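Local coordinates for putative membrane protein (Corynebacterium diphtheriae NCTC 13129, PDB 3C8I) that is of unknown function but belongs to the DUF3239 family and is probably tethered to the membrane by a part of the protein that this fragment lacks, at residues V17-A22 with M29-L34; A33-N38 with D89-M94; A48-N53 with F136-L141. All blocks are in the same frame, centred on the assembly; numbering follows the deposited sequence.

Contact 1: V17-A22 with M29-L34; sequences VPAMIA and MVVMAL
Residues 17-22 and 29-34 pair as the two arms of an antiparallel beta hairpin in the middle of the sheet, twisted so that their N-to-C directions stand 144° apart. Met20 and Met32 form the central hydrogen-bonded pair. Met32 N reaches Met20 O at 2.9 Å almost straight, whereas the return bond from Met20 N to Met32 O, also 2.9 Å, is bent to 139° at the hydrogen. Further along, Leu34 N gives a 3.1 Å bond to Pro18 O, and beside the turn Ala22 N holds Val30 O at 2.7 Å. The non-hydrogen-bonded pairs, Ala19 with Ala33 and Ile21 with Val31, alternate with these and send their side chains to one face; Met20 and Met32 point to the other, where helix 115-124 covers them through Ser122 and Leu121.

At the end remote from the turn Pro18 packs on Leu34, Pro18 CG 3.9 Å from Leu34 CB, and the proline ring also rests on Trp118 of the covering helix. Close by, Val17 CB lies 3.4 Å from Leu34 O. At the turn end, Ile21 CD1 lies 3.9 Å from Met29 SD, the side chains crossing at a slant; Met29 CG stands between its backbone N and carbonyl carbon and chi2 is extended, which brings the sulfur there. Strand 70-80 continues the sheet beyond 17-22, through backbone bonds such as that of Ala19 with Ile71. On the face of Ala19, Ile21, Val31 and Ala33 one carbon pair is tighter than usual van der Waals contact. Val31 turns CG1 anti to its own nitrogen (chi1 -177°), which presses that methyl toward the opposite strand, where Val31 CG1 lies only 3.4 Å from Ala19 CB.

Contact 2: A33-N38 with D89-M94; sequences ALVNTN and DQISPM
Val35 and Ile91 meet tip to tip across the space between two strands that are not neighbours in the sheet, the segment axes passing 8.6 Å apart. The Ile91 branch that does the reaching is CG1-CD1: CG1 lies anti to the carbonyl carbon (chi1 -64°) and chi2 is extended, so CD1 is carried far from its own strand, to 3.6 Å from Val35 CG2. The same methyl comes within 3.7 Å of Asn36 O. Val35 CG2 stands between its backbone N and carbonyl carbon (chi1 -68°) and CG1 opposite the carbonyl carbon, which turns the two methyls to CD1 and CG2 of Ile91. Ile91 CG2 lies 4.0 Å from Val35 CG1, and the two branched ends thus meet through two methyl pairs. Two residues along, Ala33 CB abuts the Pro93 ring, 3.7 Å from Pro93 CB and slightly farther from CG.

Beyond Val35 the strand ends in an Asx turn. Asn36 OD1 accepts from Asn38 N at 3.0 Å, the donor lying well above the carbonyl plane, and takes a second bond from Arg46 N, which together fix the amide oxygen. On the other segment, Asp89 and Gln90 both face Gln79 in a classic beta bulge. Ala33 and Val35 thus face Ile91 and Pro93 across the inside of a sheet whose first and fourth strands pack on each other, consistent with a strongly curled, barrel-like antiparallel fold.

Contact 3: A48-N53 with F136-L141; sequences ALATRN and FDLLEL
Leu49 and Leu139 exchange a pair of backbone bonds that adds the short C-terminal strand 138-140 to the edge of the antiparallel sheet, against strand 47-54. Leu49 N reaches Leu139 O at 2.8 Å, and Leu139 N returns to Leu49 O at 2.9 Å, in the carbonyl plane. A third bond, Thr51 N to Asp137 O at 3.1 Å, extends the pairing one step beyond the strand. Leu138, with its CG anti to the backbone nitrogen (chi1 -174°), lays CD1 across the row of small residues opposite, 3.8 Å from both Ala48 CB and Ala50 CB. On the other face the Leu141 side chain crosses that of Leu49 at about a right angle, bringing Leu141 CD2 to 3.6 Å from Leu49 CD1.

A second shell surrounds this edge. Leu141 also bonds through its backbone to Trp47 and packs on Thr120 and Asn124 of helix 115-124, while Leu49 and Thr51 both rest on Val131 of helix 128-132. Asp137 adopts a left-handed backbone conformation (phi 57°) where the chain enters the strand, and Thr134 OG1 takes the amide of Leu138. Glu140 OE2 is bonded to OG1 of Thr37, just past strand 29-36. Where Thr51 and Asp137 cross at about a right angle, Thr51 OG1 stands 3.5 Å from Asp137 CB.

Strand 29-36 connects all three contacts: contact 1 pairs it with 16-24, contact 2 lays it across 88-95, and on its other edge it pairs with strand 47-54, which contact 3 joins to 138-140. Contacts 1 and 2 share Ala33 and Leu34 in sequence, their centres about 11 Å apart. Centres of contacts 1 and 3 lie about 9 Å apart, joined by backbone pairs such as Ala33 N to Ala50 O, 2.8 Å, a probable hydrogen bond. Contacts 2 and 3, about 7 Å apart between centres, bring together the two outermost strands, with Asp89 O 3.2 Å from Leu138 CD2. Arg52 NH1, on strand 47-54, bonds Pro93 O and also Trp98 O of a neighbouring subunit.

Contact 1: V17-A22 with M29-L34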
loop_
_atom_site.group_PDB
_atom_site.type_symbol
_atom_site.label_atom_id
_atom_site.label_comp_id
_atom_site.label_asym_id
_atom_site.label_seq_id
_atom_site.Cartn_x
_atom_site.Cartn_y
_atom_site.Cartn_z
ATOM N N VAL B 17 -19.487 -8.553 7.676
ATOM C CA VAL B 17 -19.017 -9.810 7.147
ATOM C C VAL B 17 -18.423 -10.621 8.298
ATOM O O VAL B 17 -17.843 -10.061 9.227
ATOM C CB VAL B 17 -17.989 -9.609 5.976
ATOM C CG1 VAL B 17 -18.629 -8.820 4.831
ATOM C CG2 VAL B 17 -16.696 -8.910 6.435
ATOM N N PRO B 18 -18.555 -11.943 8.239
ATOM C CA PRO B 18 -17.813 -12.736 9.216
ATOM C C PRO B 18 -16.319 -12.780 8.885
ATOM O O PRO B 18 -15.942 -12.834 7.704
ATOM C CB PRO B 18 -18.421 -14.122 9.074
ATOM C CG PRO B 18 -18.908 -14.171 7.686
ATOM C CD PRO B 18 -19.332 -12.795 7.318
ATOM N N ALA B 19 -15.498 -12.740 9.924
ATOM C CA ALA B 19 -14.070 -13.021 9.808
ATOM C C ALA B 19 -13.645 -13.944 10.961
ATOM O O ALA B 19 -14.358 -14.065 11.975
ATOM C CB ALA B 19 -13.238 -11.705 9.777
ATOM N N MET B 20 -12.509 -14.604 10.799
ATOM C CA MET B 20 -12.055 -15.608 11.734
ATOM C C MET B 20 -10.539 -15.704 11.678
ATOM O O MET B 20 -9.936 -15.583 10.600
ATOM C CB MET B 20 -12.688 -16.961 11.333
ATOM C CG MET B 20 -12.498 -18.133 12.322
ATOM S SD MET B 20 -13.520 -19.582 11.837
ATOM C CE MET B 20 -15.118 -18.851 11.872
ATOM N N ILE B 21 -9.922 -15.974 12.826
ATOM C CA ILE B 21 -8.473 -16.153 12.887
ATOM C C ILE B 21 -8.132 -17.478 12.215
ATOM O O ILE B 21 -8.599 -18.548 12.637
ATOM C CB ILE B 21 -7.896 -16.117 14.314
ATOM C CG1 ILE B 21 -8.276 -14.818 15.046
ATOM C CG2 ILE B 21 -6.358 -16.360 14.265
ATOM C CD1 ILE B 21 -7.773 -14.757 16.514
ATOM N N ALA B 22 -7.314 -17.389 11.168
ATOM C CA ALA B 22 -6.941 -18.544 10.333
ATOM C C ALA B 22 -5.527 -19.031 10.646
ATOM O O ALA B 22 -5.182 -20.188 10.369
ATOM C CB ALA B 22 -7.075 -18.167 8.837
ATOM N N MET B 29 -1.325 -12.155 13.319
ATOM C CA MET B 29 -2.301 -13.161 12.984
ATOM C C MET B 29 -2.851 -12.928 11.582
ATOM O O MET B 29 -2.778 -11.824 11.039
ATOM C CB MET B 29 -3.444 -13.173 14.015
ATOM C CG MET B 29 -4.403 -11.980 14.030
ATOM S SD MET B 29 -5.283 -11.841 15.660
ATOM C CE MET B 29 -4.461 -10.440 16.422
ATOM N N VAL B 30 -3.412 -13.973 11.001
ATOM C CA VAL B 30 -4.052 -13.869 9.701
ATOM C C VAL B 30 -5.526 -14.128 9.901
ATOM O O VAL B 30 -5.917 -15.127 10.494
ATOM C CB VAL B 30 -3.458 -14.858 8.651
ATOM C CG1 VAL B 30 -4.262 -14.824 7.331
ATOM C CG2 VAL B 30 -2.015 -14.533 8.364
ATOM N N VAL B 31 -6.343 -13.187 9.445
ATOM C CA VAL B 31 -7.772 -13.313 9.521
ATOM C C VAL B 31 -8.283 -13.603 8.108
ATOM O O VAL B 31 -7.717 -13.131 7.114
ATOM C CB VAL B 31 -8.404 -12.062 10.175
ATOM C CG1 VAL B 31 -9.896 -12.220 10.320
ATOM C CG2 VAL B 31 -7.786 -11.809 11.557
ATOM N N MET B 32 -9.318 -14.432 8.025
ATOM C CA MET B 32 -10.006 -14.736 6.765
ATOM C C MET B 32 -11.424 -14.233 6.911
ATOM O O MET B 32 -12.048 -14.478 7.940
ATOM C CB MET B 32 -10.023 -16.255 6.509
ATOM C CG MET B 32 -10.693 -16.699 5.172
ATOM S SD MET B 32 -10.752 -18.527 4.909
ATOM C CE MET B 32 -9.035 -18.781 4.726
ATOM N N ALA B 33 -11.936 -13.550 5.894
ATOM C CA ALA B 33 -13.324 -13.085 5.872
ATOM C C ALA B 33 -14.083 -13.657 4.694
ATOM O O ALA B 33 -13.494 -13.929 3.657
ATOM C CB ALA B 33 -13.394 -11.523 5.831
ATOM N N LEU B 34 -15.394 -13.851 4.871
ATOM C CA LEU B 34 -16.298 -14.253 3.791
ATOM C C LEU B 34 -16.952 -12.994 3.202
ATOM O O LEU B 34 -17.726 -12.308 3.868
ATOM C CB LEU B 34 -17.360 -15.257 4.310
ATOM C CG LEU B 34 -18.333 -15.840 3.265
ATOM C CD1 LEU B 34 -17.657 -16.828 2.327
ATOM C CD2 LEU B 34 -19.565 -16.488 3.906
#

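Contact 2: A33-N38 with D89-M94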
loop_
_atom_site.group_PDB
_atom_site.type_symbol
_atom_site.label_atom_id
_atom_site.label_comp_id
_atom_site.label_asym_id
_atom_site.label_seq_id
_atom_site.Cartn_x
_atom_site.Cartn_y
_atom_site.Cartn_z
ATOM N N ALA B 33 -11.936 -13.550 5.894
ATOM C CA ALA B 33 -13.324 -13.085 5.872
ATOM C C ALA B 33 -14.083 -13.657 4.694
ATOM O O ALA B 33 -13.494 -13.929 3.657
ATOM C CB ALA B 33 -13.394 -11.523 5.831
ATOM N N LEU B 34 -15.394 -13.851 4.871
ATOM C CA LEU B 34 -16.298 -14.253 3.791
ATOM C C LEU B 34 -16.952 -12.994 3.202
ATOM O O LEU B 34 -17.726 -12.308 3.868
ATOM C CB LEU B 34 -17.360 -15.257 4.310
ATOM C CG LEU B 34 -18.333 -15.840 3.265
ATOM C CD1 LEU B 34 -17.657 -16.828 2.327
ATOM C CD2 LEU B 34 -19.565 -16.488 3.906
ATOM N N VAL B 35 -16.623 -12.696 1.948
ATOM C CA VAL B 35 -17.038 -11.466 1.296
ATOM C C VAL B 35 -17.778 -11.728 -0.033
ATOM O O VAL B 35 -17.654 -12.792 -0.669
ATOM C CB VAL B 35 -15.824 -10.506 1.049
ATOM C CG1 VAL B 35 -15.258 -9.968 2.374
ATOM C CG2 VAL B 35 -14.736 -11.154 0.196
ATOM N N ASN B 36 -18.580 -10.746 -0.425
ATOM C CA ASN B 36 -19.332 -10.782 -1.655
ATOM C C ASN B 36 -18.598 -9.948 -2.678
ATOM O O ASN B 36 -18.436 -8.748 -2.481
ATOM C CB ASN B 36 -20.724 -10.192 -1.411
ATOM C CG ASN B 36 -21.610 -10.176 -2.655
ATOM O OD1 ASN B 36 -21.260 -10.683 -3.717
ATOM N ND2 ASN B 36 -22.795 -9.608 -2.496
ATOM N N THR B 37 -18.155 -10.564 -3.766
ATOM C CA THR B 37 -17.407 -9.817 -4.794
ATOM C C THR B 37 -18.268 -9.029 -5.785
ATOM O O THR B 37 -17.722 -8.293 -6.631
ATOM C CB THR B 37 -16.406 -10.697 -5.566
ATOM O OG1 THR B 37 -17.099 -11.627 -6.390
ATOM C CG2 THR B 37 -15.504 -11.443 -4.632
ATOM N N ASN B 38 -19.593 -9.141 -5.700
ATOM C CA ASN B 38 -20.470 -8.316 -6.558
ATOM C C ASN B 38 -20.467 -6.856 -6.138
ATOM O O ASN B 38 -20.667 -6.546 -4.966
ATOM C CB ASN B 38 -21.935 -8.812 -6.530
ATOM C CG ASN B 38 -22.131 -10.106 -7.274
ATOM O OD1 ASN B 38 -21.376 -10.429 -8.196
ATOM N ND2 ASN B 38 -23.179 -10.863 -6.900
ATOM N N ASP B 89 -12.068 -7.160 -7.371
ATOM C CA ASP B 89 -10.953 -8.115 -7.463
ATOM C C ASP B 89 -10.057 -8.102 -6.202
ATOM O O ASP B 89 -9.214 -8.970 -6.016
ATOM C CB ASP B 89 -10.140 -7.877 -8.744
ATOM C CG ASP B 89 -10.514 -8.857 -9.876
ATOM O OD1 ASP B 89 -11.523 -9.590 -9.737
ATOM O OD2 ASP B 89 -9.810 -8.907 -10.911
ATOM N N GLN B 90 -10.298 -7.144 -5.333
ATOM C CA GLN B 90 -9.598 -7.013 -4.065
ATOM C C GLN B 90 -10.562 -6.416 -3.069
ATOM O O GLN B 90 -11.295 -5.501 -3.419
ATOM C CB GLN B 90 -8.369 -6.091 -4.225
ATOM C CG GLN B 90 -7.446 -6.006 -2.975
ATOM C CD GLN B 90 -7.929 -5.077 -1.895
ATOM O OE1 GLN B 90 -7.608 -5.279 -0.708
ATOM N NE2 GLN B 90 -8.694 -4.078 -2.254
ATOM N N ILE B 91 -10.573 -6.937 -1.835
ATOM C CA ILE B 91 -11.433 -6.415 -0.755
ATOM C C ILE B 91 -10.655 -6.446 0.572
ATOM O O ILE B 91 -10.098 -7.491 0.916
ATOM C CB ILE B 91 -12.725 -7.284 -0.593
ATOM C CG1 ILE B 91 -13.603 -7.207 -1.853
ATOM C CG2 ILE B 91 -13.515 -6.861 0.643
ATOM C CD1 ILE B 91 -14.822 -8.134 -1.831
ATOM N N SER B 92 -10.609 -5.317 1.276
ATOM C CA SER B 92 -10.000 -5.233 2.623
ATOM C C SER B 92 -11.032 -5.370 3.734
ATOM O O SER B 92 -11.871 -4.466 3.913
ATOM C CB SER B 92 -9.268 -3.913 2.853
ATOM O OG SER B 92 -8.243 -3.755 1.909
ATOM N N PRO B 93 -10.974 -6.482 4.477
ATOM C CA PRO B 93 -11.820 -6.595 5.663
ATOM C C PRO B 93 -11.154 -5.922 6.863
ATOM O O PRO B 93 -9.928 -5.914 6.951
ATOM C CB PRO B 93 -11.925 -8.101 5.874
ATOM C CG PRO B 93 -10.623 -8.660 5.331
ATOM C CD PRO B 93 -10.120 -7.684 4.291
ATOM N N MET B 94 -11.952 -5.362 7.756
ATOM C CA MET B 94 -11.457 -4.842 9.038
ATOM C C MET B 94 -12.330 -5.348 10.180
ATOM O O MET B 94 -13.548 -5.440 10.035
ATOM C CB MET B 94 -11.444 -3.296 9.051
ATOM C CG MET B 94 -12.796 -2.612 8.895
ATOM S SD MET B 94 -12.799 -0.801 9.318
ATOM C CE MET B 94 -12.671 -0.831 11.101
#

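Contact 3: A48-N53 with F136-L141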
loop_
_atom_site.group_PDB
_atom_site.type_symbol
_atom_site.label_atom_id
_atom_site.label_comp_id
_atom_site.label_asym_id
_atom_site.label_seq_id
_atom_site.Cartn_x
_atom_site.Cartn_y
_atom_site.Cartn_z
ATOM N N ALA B 48 -16.575 -15.097 -1.741
ATOM C CA ALA B 48 -15.136 -15.254 -1.809
ATOM C C ALA B 48 -14.532 -15.175 -0.401
ATOM O O ALA B 48 -15.180 -14.699 0.555
ATOM C CB ALA B 48 -14.514 -14.192 -2.731
ATOM N N LEU B 49 -13.304 -15.647 -0.296
ATOM C CA LEU B 49 -12.524 -15.596 0.928
ATOM C C LEU B 49 -11.445 -14.543 0.752
ATOM O O LEU B 49 -10.731 -14.540 -0.257
ATOM C CB LEU B 49 -11.879 -16.958 1.199
ATOM C CG LEU B 49 -12.872 -18.125 1.224
ATOM C CD1 LEU B 49 -12.138 -19.460 1.189
ATOM C CD2 LEU B 49 -13.848 -17.990 2.443
ATOM N N ALA B 50 -11.331 -13.643 1.725
ATOM C CA ALA B 50 -10.325 -12.583 1.687
ATOM C C ALA B 50 -9.500 -12.683 2.952
ATOM O O ALA B 50 -10.053 -12.743 4.036
ATOM C CB ALA B 50 -11.015 -11.179 1.584
ATOM N N THR B 51 -8.183 -12.668 2.842
ATOM C CA THR B 51 -7.351 -12.710 4.021
ATOM C C THR B 51 -6.583 -11.426 4.267
ATOM O O THR B 51 -6.340 -10.626 3.355
ATOM C CB THR B 51 -6.348 -13.911 3.998
ATOM O OG1 THR B 51 -5.506 -13.810 2.850
ATOM C CG2 THR B 51 -7.084 -15.278 4.075
ATOM N N ARG B 52 -6.190 -11.234 5.519
ATOM C CA ARG B 52 -5.447 -10.062 5.920
ATOM C C ARG B 52 -4.586 -10.355 7.131
ATOM O O ARG B 52 -5.052 -10.926 8.110
ATOM C CB ARG B 52 -6.408 -8.931 6.280
ATOM C CG ARG B 52 -5.739 -7.653 6.681
ATOM C CD ARG B 52 -6.760 -6.543 6.973
ATOM N NE ARG B 52 -6.103 -5.289 7.334
ATOM C CZ ARG B 52 -6.643 -4.078 7.234
ATOM N NH1 ARG B 52 -7.894 -3.940 6.818
ATOM N NH2 ARG B 52 -5.936 -2.993 7.582
ATOM N N ASN B 53 -3.346 -9.910 7.052
ATOM C CA ASN B 53 -2.412 -10.001 8.158
ATOM C C ASN B 53 -2.634 -8.838 9.107
ATOM O O ASN B 53 -2.632 -7.672 8.693
ATOM C CB ASN B 53 -0.992 -10.050 7.632
ATOM C CG ASN B 53 -0.595 -11.445 7.177
ATOM O OD1 ASN B 53 0.176 -12.133 7.860
ATOM N ND2 ASN B 53 -1.119 -11.880 6.035
ATOM N N PHE B 136 -4.319 -11.196 -5.020
ATOM C CA PHE B 136 -4.793 -10.145 -4.114
ATOM C C PHE B 136 -5.396 -10.686 -2.801
ATOM O O PHE B 136 -6.171 -9.996 -2.137
ATOM C CB PHE B 136 -5.820 -9.247 -4.811
ATOM C CG PHE B 136 -5.303 -8.570 -6.050
ATOM C CD1 PHE B 136 -4.037 -7.972 -6.063
ATOM C CD2 PHE B 136 -6.061 -8.561 -7.219
ATOM C CE1 PHE B 136 -3.554 -7.354 -7.216
ATOM C CE2 PHE B 136 -5.598 -7.932 -8.372
ATOM C CZ PHE B 136 -4.340 -7.329 -8.373
ATOM N N ASP B 137 -5.035 -11.910 -2.439
ATOM C CA ASP B 137 -5.547 -12.561 -1.223
ATOM C C ASP B 137 -7.085 -12.628 -1.215
ATOM O O ASP B 137 -7.748 -12.365 -0.206
ATOM C CB ASP B 137 -4.953 -11.867 0.012
ATOM C CG ASP B 137 -3.439 -12.109 0.148
ATOM O OD1 ASP B 137 -2.936 -13.096 -0.449
ATOM O OD2 ASP B 137 -2.767 -11.327 0.856
ATOM N N LEU B 138 -7.640 -12.987 -2.371
ATOM C CA LEU B 138 -9.068 -13.114 -2.568
ATOM C C LEU B 138 -9.296 -14.326 -3.461
ATOM O O LEU B 138 -8.758 -14.405 -4.567
ATOM C CB LEU B 138 -9.645 -11.842 -3.204
ATOM C CG LEU B 138 -11.160 -11.718 -3.378
ATOM C CD1 LEU B 138 -11.846 -11.541 -2.062
ATOM C CD2 LEU B 138 -11.506 -10.508 -4.302
ATOM N N LEU B 139 -10.054 -15.285 -2.958
ATOM C CA LEU B 139 -10.334 -16.540 -3.678
ATOM C C LEU B 139 -11.841 -16.717 -3.763
ATOM O O LEU B 139 -12.510 -16.826 -2.744
ATOM C CB LEU B 139 -9.721 -17.738 -2.932
ATOM C CG LEU B 139 -9.811 -19.141 -3.564
ATOM C CD1 LEU B 139 -8.835 -19.259 -4.728
ATOM C CD2 LEU B 139 -9.560 -20.262 -2.526
ATOM N N GLU B 140 -12.378 -16.753 -4.973
ATOM C CA GLU B 140 -13.798 -16.993 -5.131
ATOM C C GLU B 140 -14.118 -18.440 -4.771
ATOM O O GLU B 140 -13.330 -19.338 -5.047
ATOM C CB GLU B 140 -14.297 -16.586 -6.530
ATOM C CG GLU B 140 -14.474 -15.052 -6.622
ATOM C CD GLU B 140 -15.138 -14.551 -7.910
ATOM O OE1 GLU B 140 -15.330 -15.365 -8.848
ATOM O OE2 GLU B 140 -15.447 -13.327 -7.979
ATOM N N LEU B 141 -15.226 -18.629 -4.053
ATOM C CA LEU B 141 -15.795 -19.953 -3.857
ATOM C C LEU B 141 -16.642 -20.286 -5.080
ATOM O O LEU B 141 -17.102 -21.423 -5.226
ATOM C CB LEU B 141 -16.653 -20.028 -2.587
ATOM C CG LEU B 141 -16.017 -19.696 -1.234
ATOM C CD1 LEU B 141 -17.046 -19.861 -0.127
ATOM C CD2 LEU B 141 -14.811 -20.570 -0.967
#